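PDB 1XMX: Card1 endonuclease domain-containing protein, which is of unknown function but carries a Card1-like endonuclease domain of the PDDEXK clan and therefore probably binds nucleic acid. Local coordinates for residues Gly35-Thr38 with Gln39-Ile42; Ser47-Leu50 with Asn51-Ile55; Gly65-Thr68 with Ser69-Lys72; Arg141-Ile144 with Ala145-Leu148. All blocks are in the same frame, centred on the assembly; numbering follows the deposited sequence.

Contact 1 of 4, residues Gly35-Thr38 with Gln39-Ile42; sequences GDHT and QTVI
The carbonyl oxygen of H37 takes two bonds from T40: OG1 of T40 lies 2.7 Å from O of H37, in the carbonyl plane and on a lone pair, while N of T40 reaches the same O of H37 at 3.1 Å from above that plane. One acceptor thus holds both the backbone and the hydroxyl of T40. The hydroxyl can double back in this way because OG1 stands beside its own backbone N and anti to the carbonyl carbon (chi1 -63°). A second pair of bonds ties D36 to Q39 in both directions. N of Q39 gives to O of D36 at 2.9 Å, and OE1 of Q39 accepts from N of D36 at 3.0 Å, using a lone pair in the amide plane. The Q39 chain, extended beyond CG, spans the turn, and its OE1 also rests 3.4 Å from CA of G35, which has no side chain. The D36 side chain crosses that of Q39 at about a right angle, the carboxylate and amide planes 44° apart, with OD1 of D36 3.5 Å from CG of Q39. OD1 also accepts from the hydroxyl of T38, whereas OD2 forms a salt bridge with R100. These bonds shape the turn from strand 30-35 into helix 40-52, where Q39 is the N-cap residue; H37 bonds to E61 and T40 packs on F59, both of the adjacent strand 56-61.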
loop_
_atom_site.group_PDB
_atom_site.type_symbol
_atom_site.label_atom_id
_atom_site.label_comp_id
_atom_site.label_asym_id
_atom_site.label_seq_id
_atom_site.Cartn_x
_atom_site.Cartn_y
_atom_site.Cartn_z
ATOM N N GLY A 35 -16.816 5.033 20.018
ATOM C CA GLY A 35 -16.051 3.794 20.197
ATOM C C GLY A 35 -16.089 3.403 21.672
ATOM O O GLY A 35 -16.548 4.183 22.515
ATOM N N ASP A 36 -15.590 2.212 22.001
ATOM C CA ASP A 36 -15.427 1.852 23.396
ATOM C C ASP A 36 -14.036 2.189 23.911
ATOM O O ASP A 36 -13.161 2.574 23.125
ATOM C CB ASP A 36 -15.810 0.395 23.628
ATOM C CG ASP A 36 -14.807 -0.588 23.056
ATOM O OD1 ASP A 36 -13.611 -0.306 22.971
ATOM O OD2 ASP A 36 -15.210 -1.693 22.714
ATOM N N HIS A 37 -13.824 2.067 25.218
ATOM C CA HIS A 37 -12.571 2.530 25.780
ATOM C C HIS A 37 -11.330 1.920 25.158
ATOM O O HIS A 37 -10.356 2.637 24.920
ATOM C CB HIS A 37 -12.515 2.474 27.305
ATOM C CG HIS A 37 -11.249 3.056 27.848
ATOM N ND1 HIS A 37 -10.954 4.409 27.759
ATOM C CD2 HIS A 37 -10.167 2.475 28.422
ATOM C CE1 HIS A 37 -9.751 4.633 28.258
ATOM N NE2 HIS A 37 -9.260 3.482 28.690
ATOM N N THR A 38 -11.357 0.623 24.844
ATOM C CA THR A 38 -10.208 -0.038 24.259
ATOM C C THR A 38 -9.899 0.475 22.817
ATOM O O THR A 38 -8.906 0.118 22.250
ATOM C CB THR A 38 -10.359 -1.578 24.184
ATOM O OG1 THR A 38 -11.209 -1.906 23.084
ATOM C CG2 THR A 38 -10.896 -2.169 25.475
ATOM N N GLN A 39 -10.748 1.295 22.240
ATOM C CA GLN A 39 -10.480 1.804 20.910
ATOM C C GLN A 39 -9.876 3.229 20.936
ATOM O O GLN A 39 -9.727 3.861 19.885
ATOM C CB GLN A 39 -11.781 1.772 20.098
ATOM C CG GLN A 39 -12.206 0.359 19.829
ATOM C CD GLN A 39 -13.514 0.291 19.102
ATOM O OE1 GLN A 39 -14.499 0.897 19.544
ATOM N NE2 GLN A 39 -13.533 -0.390 17.959
ATOM N N THR A 40 -9.539 3.720 22.126
ATOM C CA THR A 40 -8.821 4.995 22.299
ATOM C C THR A 40 -7.571 5.098 21.385
ATOM O O THR A 40 -7.265 6.157 20.793
ATOM C CB THR A 40 -8.360 5.139 23.791
ATOM O OG1 THR A 40 -9.500 5.195 24.645
ATOM C CG2 THR A 40 -7.534 6.408 23.976
ATOM N N VAL A 41 -6.850 3.993 21.251
ATOM C CA VAL A 41 -5.605 4.029 20.451
ATOM C C VAL A 41 -5.908 4.216 18.932
ATOM O O VAL A 41 -5.253 5.005 18.259
ATOM C CB VAL A 41 -4.696 2.813 20.761
ATOM C CG1 VAL A 41 -5.451 1.494 20.401
ATOM C CG2 VAL A 41 -3.317 2.969 20.042
ATOM N N ILE A 42 -6.935 3.509 18.421
ATOM C CA ILE A 42 -7.402 3.683 17.064
ATOM C C ILE A 42 -7.807 5.141 16.882
ATOM O O ILE A 42 -7.372 5.807 15.925
ATOM C CB ILE A 42 -8.606 2.738 16.704
ATOM C CG1 ILE A 42 -8.233 1.253 16.929
ATOM C CG2 ILE A 42 -8.996 2.914 15.259
ATOM C CD1 ILE A 42 -9.454 0.304 16.925
HETATM O O HOH W 1 -6.955 1.672 23.612
#

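Contact 2 of 4, residues Ser47-Leu50 with Asn51-Ile55; sequences SDVL and NKRNI
R53 folds back along the helix it follows, so that its guanidinium donates to a backbone carbonyl of the preceding turn: NH1 of R53 lies 3.2 Å from O of V49, which sits at the edge of the guanidinium and only 15° out of its plane. A bend at chi2 (91°) turns the chain back, and NH1 of R53 then runs 3.6 Å from CG1 of V49, the two side chains lying side by side and pointing the same way. The helix ends in a Schellman motif. N54, with positive phi, is the C-prime residue; N of I55 returns to O of L50 at 3.1 Å, and N of N54 bonds to O of N51. O of L50 also accepts N of R53 at 2.9 Å, the two donors arriving from opposite faces of its carbonyl plane. ND2 of N51 bonds to O of I55 at 2.8 Å, that oxygen being 6° from the amide plane. CD2 of L50 meets CD1 of I55 at 3.9 Å, obliquely; L50 also packs on V18, I31 and F33. O of V49 is thus taken by the R53 side chain, and O of L50 and O of N51 by the reversing backbone, whereas ND2 of N51 holds an oxygen just past the helix. NH2 of R53 forms a salt bridge with D146, which probably offsets the positive charge of R53.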
loop_
_atom_site.group_PDB
_atom_site.type_symbol
_atom_site.label_atom_id
_atom_site.label_comp_id
_atom_site.label_asym_id
_atom_site.label_seq_id
_atom_site.Cartn_x
_atom_site.Cartn_y
_atom_site.Cartn_z
ATOM N N SER A 47 -6.859 10.404 14.541
ATOM C CA SER A 47 -6.634 11.818 14.813
ATOM C C SER A 47 -5.309 12.322 14.309
ATOM O O SER A 47 -5.255 13.447 13.886
ATOM C CB SER A 47 -6.716 12.081 16.303
ATOM O OG SER A 47 -8.053 11.853 16.705
ATOM N N ASP A 48 -4.237 11.521 14.374
ATOM C CA ASP A 48 -2.922 11.928 13.771
ATOM C C ASP A 48 -3.041 12.240 12.265
ATOM O O ASP A 48 -2.539 13.241 11.756
ATOM C CB ASP A 48 -1.870 10.838 13.952
ATOM C CG ASP A 48 -1.498 10.637 15.395
ATOM O OD1 ASP A 48 -1.835 11.536 16.208
ATOM O OD2 ASP A 48 -0.877 9.574 15.723
ATOM N N VAL A 49 -3.729 11.375 11.551
ATOM C CA VAL A 49 -3.928 11.585 10.132
ATOM C C VAL A 49 -4.841 12.830 9.879
ATOM O O VAL A 49 -4.525 13.729 9.053
ATOM C CB VAL A 49 -4.568 10.335 9.554
ATOM C CG1 VAL A 49 -5.124 10.592 8.145
ATOM C CG2 VAL A 49 -3.595 9.140 9.649
ATOM N N LEU A 50 -5.974 12.901 10.571
ATOM C CA LEU A 50 -6.947 14.008 10.246
ATOM C C LEU A 50 -6.439 15.305 10.773
ATOM O O LEU A 50 -6.530 16.302 10.070
ATOM C CB LEU A 50 -8.369 13.760 10.775
ATOM C CG LEU A 50 -9.076 12.640 9.972
ATOM C CD1 LEU A 50 -10.208 11.998 10.823
ATOM C CD2 LEU A 50 -9.590 13.065 8.588
ATOM N N ASN A 51 -5.913 15.307 12.002
ATOM C CA ASN A 51 -5.411 16.564 12.597
ATOM C C ASN A 51 -4.330 17.254 11.757
ATOM O O ASN A 51 -4.306 18.506 11.720
ATOM C CB ASN A 51 -4.898 16.399 14.039
ATOM C CG ASN A 51 -6.020 16.147 15.061
ATOM O OD1 ASN A 51 -5.731 15.825 16.240
ATOM N ND2 ASN A 51 -7.289 16.277 14.631
ATOM N N LYS A 52 -3.459 16.449 11.114
ATOM C CA LYS A 52 -2.464 16.897 10.100
ATOM C C LYS A 52 -3.101 17.850 9.094
ATOM O O LYS A 52 -2.466 18.799 8.664
ATOM C CB LYS A 52 -1.917 15.745 9.232
ATOM C CG LYS A 52 -0.680 14.958 9.694
ATOM C CD LYS A 52 -0.183 14.109 8.482
ATOM C CE LYS A 52 0.420 12.733 8.846
ATOM N NZ LYS A 52 1.914 12.613 8.486
ATOM N N ARG A 53 -4.337 17.541 8.696
ATOM C CA ARG A 53 -5.093 18.350 7.740
ATOM C C ARG A 53 -5.978 19.355 8.387
ATOM O O ARG A 53 -6.845 19.914 7.714
ATOM C CB ARG A 53 -5.989 17.492 6.893
ATOM C CG ARG A 53 -5.251 16.741 5.844
ATOM C CD ARG A 53 -4.813 15.404 6.279
ATOM N NE ARG A 53 -4.436 14.684 5.081
ATOM C CZ ARG A 53 -3.723 13.568 5.071
ATOM N NH1 ARG A 53 -3.307 13.049 6.217
ATOM N NH2 ARG A 53 -3.413 12.986 3.918
ATOM N N ASN A 54 -5.805 19.594 9.684
ATOM C CA ASN A 54 -6.609 20.619 10.305
ATOM C C ASN A 54 -8.055 20.191 10.306
ATOM O O ASN A 54 -8.956 21.019 10.316
ATOM C CB ASN A 54 -6.515 21.892 9.475
ATOM C CG ASN A 54 -5.094 22.279 9.186
ATOM O OD1 ASN A 54 -4.383 22.701 10.114
ATOM N ND2 ASN A 54 -4.639 22.102 7.902
ATOM N N ILE A 55 -8.294 18.896 10.208
ATOM C CA ILE A 55 -9.628 18.380 10.504
ATOM C C ILE A 55 -9.634 17.993 11.965
ATOM O O ILE A 55 -8.814 17.175 12.429
ATOM C CB ILE A 55 -9.970 17.210 9.586
ATOM C CG1 ILE A 55 -10.131 17.731 8.167
ATOM C CG2 ILE A 55 -11.253 16.420 10.044
ATOM C CD1 ILE A 55 -9.690 16.721 7.160
HETATM O O HOH W 2 -3.180 14.454 17.367
#

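Contact 3 of 4, residues Gly65-Thr68 with Ser69-Lys72; sequences GSNT and SAIK
The amide of N67 points its OD1 at the backbone nitrogens of S69 and A70, at the start of the helix. Its CG is anti to the backbone N (chi1 -172°), which swings OD1 forward to accept from N of A70 at 3.2 Å, a fairly straight bond with an N-H...O angle of 160°. The donor stands above the amide plane, 60° out of it, so the oxygen is not met on a lone pair. N of S69 is a second, weak donor at 3.0 Å from OD1 of N67, with poor N-H...O geometry. OG of S69, set between its own backbone N and carbonyl carbon, comes 3.2 Å from OD1 of N67, and a water joins OG to ND2 of N67 by weak bonds. N67 is therefore the N-cap, its side chain replacing the carbonyl that the first helical N-H groups lack. Its own backbone carbonyl begins the regular pattern, O of N67 taking N of I71 at 3.2 Å, and CG1 of I71 lies 3.3 Å from that O of N67. One residue on, O of T68 accepts N of K72 at 2.9 Å; CG of K72 lies 3.2 Å from the same O of T68. This start of helix 68-85, reached by the loop after strand 56-61, lies against helix 98-110: T68 touches H99 and S103, I71 packs on R100, and NZ of K72 forms a salt bridge with E106.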
loop_
_atom_site.group_PDB
_atom_site.type_symbol
_atom_site.label_atom_id
_atom_site.label_comp_id
_atom_site.label_asym_id
_atom_site.label_seq_id
_atom_site.Cartn_x
_atom_site.Cartn_y
_atom_site.Cartn_z
ATOM N N GLY A 65 -20.153 -3.296 26.435
ATOM C CA GLY A 65 -21.039 -4.448 26.308
ATOM C C GLY A 65 -21.930 -4.449 25.080
ATOM O O GLY A 65 -22.005 -3.459 24.307
ATOM N N SER A 66 -22.613 -5.561 24.886
ATOM C CA SER A 66 -23.487 -5.745 23.742
ATOM C C SER A 66 -24.902 -5.199 23.965
ATOM O O SER A 66 -25.676 -5.188 23.017
ATOM C CB SER A 66 -23.588 -7.237 23.437
ATOM O OG SER A 66 -24.037 -7.920 24.614
ATOM N N ASN A 67 -25.238 -4.765 25.190
ATOM C CA ASN A 67 -26.536 -4.106 25.493
ATOM C C ASN A 67 -26.751 -2.839 24.663
ATOM O O ASN A 67 -26.085 -1.816 24.873
ATOM C CB ASN A 67 -26.717 -3.835 27.007
ATOM C CG ASN A 67 -28.150 -3.333 27.390
ATOM O OD1 ASN A 67 -28.889 -2.755 26.585
ATOM N ND2 ASN A 67 -28.524 -3.551 28.666
ATOM N N THR A 68 -27.710 -2.949 23.729
ATOM C CA THR A 68 -28.008 -1.963 22.698
ATOM C C THR A 68 -28.992 -0.875 23.201
ATOM O O THR A 68 -28.970 0.249 22.698
ATOM C CB THR A 68 -28.507 -2.646 21.328
ATOM O OG1 THR A 68 -29.743 -3.352 21.530
ATOM C CG2 THR A 68 -27.415 -3.616 20.677
ATOM N N SER A 69 -29.815 -1.167 24.217
ATOM C CA SER A 69 -30.599 -0.078 24.814
ATOM C C SER A 69 -29.700 0.888 25.621
ATOM O O SER A 69 -29.959 2.073 25.655
ATOM C CB SER A 69 -31.855 -0.562 25.572
ATOM O OG SER A 69 -31.575 -1.000 26.890
ATOM N N ALA A 70 -28.597 0.389 26.182
ATOM C CA ALA A 70 -27.545 1.253 26.786
ATOM C C ALA A 70 -26.717 2.030 25.725
ATOM O O ALA A 70 -26.414 3.212 25.897
ATOM C CB ALA A 70 -26.618 0.430 27.711
ATOM N N ILE A 71 -26.340 1.374 24.632
ATOM C CA ILE A 71 -25.715 2.110 23.504
ATOM C C ILE A 71 -26.631 3.219 22.932
ATOM O O ILE A 71 -26.199 4.381 22.783
ATOM C CB ILE A 71 -25.239 1.145 22.371
ATOM C CG1 ILE A 71 -24.261 0.103 22.922
ATOM C CG2 ILE A 71 -24.595 1.935 21.178
ATOM C CD1 ILE A 71 -23.930 -1.003 21.884
ATOM N N LYS A 72 -27.879 2.889 22.612
ATOM C CA LYS A 72 -28.833 3.864 22.088
ATOM C C LYS A 72 -29.053 5.015 23.053
ATOM O O LYS A 72 -29.266 6.160 22.669
ATOM C CB LYS A 72 -30.197 3.199 21.854
ATOM C CG LYS A 72 -30.214 2.286 20.641
ATOM C CD LYS A 72 -31.624 1.806 20.241
ATOM C CE LYS A 72 -31.451 0.838 19.040
ATOM N NZ LYS A 72 -32.698 0.124 18.566
HETATM O O HOH W 3 -30.158 -0.885 30.055
#

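Contact 4 of 4, residues Arg141-Ile144 with Ala145-Leu148; sequences RITI and ADYL
OG1 of T143 accepts N of D146 at 3.1 Å, capping the new helix, and a water lies 3.0 Å from the same OG1. The hydroxyl is placed between the backbone N and the carbonyl carbon of T143 (chi1 61°), from where it meets N of D146. In return the D146 carboxylate reaches back, OD2 accepting N of T143 at 3.5 Å in a weak though nearly linear bond (174°). The two exchanges make a capping box. Regular helical bonding follows, with N of Y147 3.0 Å from O of T143. Beside the box, I142 supplies the apolar wall: its CG1 rests 3.5 Å from CB of D146, and its CD1 meets CD2 of Y147 at 3.7 Å, the two side chains crossing at about a right angle. One turn along, I144 and L148 lie side by side, CG2 of I144 being 4.0 Å from CD1 of L148. The largely buried helix start lies against helix 15-22 and strands 272-276 and 288-300: I142 packs on T19 and L22, I144 on A297 and V299, and N of I144 bonds to D274. D146 also pairs with R53, just after helix 40-52.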
loop_
_atom_site.group_PDB
_atom_site.type_symbol
_atom_site.label_atom_id
_atom_site.label_comp_id
_atom_site.label_asym_id
_atom_site.label_seq_id
_atom_site.Cartn_x
_atom_site.Cartn_y
_atom_site.Cartn_z
ATOM N N ARG A 141 -7.135 10.623 -1.961
ATOM C CA ARG A 141 -6.282 11.621 -1.303
ATOM C C ARG A 141 -5.356 11.044 -0.238
ATOM O O ARG A 141 -4.242 11.522 -0.042
ATOM C CB ARG A 141 -7.161 12.668 -0.608
ATOM C CG ARG A 141 -8.098 13.471 -1.552
ATOM C CD ARG A 141 -7.335 14.222 -2.552
ATOM N NE ARG A 141 -8.260 15.009 -3.363
ATOM C CZ ARG A 141 -7.899 15.760 -4.395
ATOM N NH1 ARG A 141 -6.626 15.798 -4.771
ATOM N NH2 ARG A 141 -8.827 16.466 -5.055
ATOM N N ILE A 142 -5.834 10.068 0.510
ATOM C CA ILE A 142 -5.028 9.422 1.560
ATOM C C ILE A 142 -3.707 8.862 1.011
ATOM O O ILE A 142 -3.629 8.372 -0.134
ATOM C CB ILE A 142 -5.880 8.349 2.320
ATOM C CG1 ILE A 142 -5.348 8.104 3.740
ATOM C CG2 ILE A 142 -6.057 7.039 1.515
ATOM C CD1 ILE A 142 -5.849 6.824 4.281
ATOM N N THR A 143 -2.636 8.991 1.807
ATOM C CA THR A 143 -1.328 8.510 1.398
ATOM C C THR A 143 -0.999 7.189 2.052
ATOM O O THR A 143 -1.674 6.764 2.967
ATOM C CB THR A 143 -0.260 9.483 1.841
ATOM O OG1 THR A 143 -0.307 9.561 3.275
ATOM C CG2 THR A 143 -0.506 10.827 1.210
ATOM N N ILE A 144 0.063 6.539 1.575
ATOM C CA ILE A 144 0.668 5.337 2.238
ATOM C C ILE A 144 1.009 5.604 3.702
ATOM O O ILE A 144 0.767 4.765 4.576
ATOM C CB ILE A 144 1.979 4.891 1.514
ATOM C CG1 ILE A 144 1.680 4.505 0.071
ATOM C CG2 ILE A 144 2.693 3.718 2.306
ATOM C CD1 ILE A 144 2.841 4.618 -0.907
ATOM N N ALA A 145 1.571 6.776 3.968
ATOM C CA ALA A 145 2.009 7.146 5.309
ATOM C C ALA A 145 0.842 7.162 6.237
ATOM O O ALA A 145 0.929 6.656 7.372
ATOM C CB ALA A 145 2.657 8.476 5.274
ATOM N N ASP A 146 -0.270 7.726 5.749
ATOM C CA ASP A 146 -1.525 7.842 6.509
ATOM C C ASP A 146 -2.104 6.499 6.746
ATOM O O ASP A 146 -2.635 6.222 7.850
ATOM C CB ASP A 146 -2.537 8.580 5.691
ATOM C CG ASP A 146 -2.318 10.035 5.734
ATOM O OD1 ASP A 146 -1.598 10.479 6.689
ATOM O OD2 ASP A 146 -2.859 10.718 4.820
ATOM N N TYR A 147 -2.011 5.662 5.707
ATOM C CA TYR A 147 -2.510 4.301 5.790
ATOM C C TYR A 147 -1.790 3.527 6.862
ATOM O O TYR A 147 -2.424 2.841 7.656
ATOM C CB TYR A 147 -2.302 3.565 4.468
ATOM C CG TYR A 147 -3.616 3.056 3.933
ATOM C CD1 TYR A 147 -4.208 1.924 4.466
ATOM C CD2 TYR A 147 -4.286 3.727 2.913
ATOM C CE1 TYR A 147 -5.421 1.462 3.985
ATOM C CE2 TYR A 147 -5.519 3.270 2.419
ATOM C CZ TYR A 147 -6.057 2.129 2.957
ATOM O OH TYR A 147 -7.250 1.657 2.499
ATOM N N LEU A 148 -0.461 3.629 6.905
ATOM C CA LEU A 148 0.272 2.909 7.923
ATOM C C LEU A 148 -0.083 3.391 9.316
ATOM O O LEU A 148 -0.258 2.558 10.227
ATOM C CB LEU A 148 1.781 2.929 7.686
ATOM C CG LEU A 148 2.213 2.331 6.333
ATOM C CD1 LEU A 148 3.677 2.578 6.056
ATOM C CD2 LEU A 148 1.924 0.854 6.253
HETATM O O HOH W 4 0.918 11.905 4.738
#

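How the contacts relate
Three of the four contacts open helices and one closes one. Contacts 1, 3 and 4 shape the starts of helices 40-52, 68-85 and 144-150, whereas contact 2 ends the helix that contact 1 begins, their centres about 17 Å apart. Contact 4 is buried near the middle of the chain, contact 3 lies at the surface, and contacts 1 and 2 are partly buried. Their caps also differ: the surface one uses OD1 of an asparagine, the buried one a threonine-aspartate exchange flanked by isoleucines, while in contact 1 Q39 bonds back to N of D36 and T40 to O of H37. Contacts 2 and 4 touch directly, through the R53-D146 salt bridge and V49 packing.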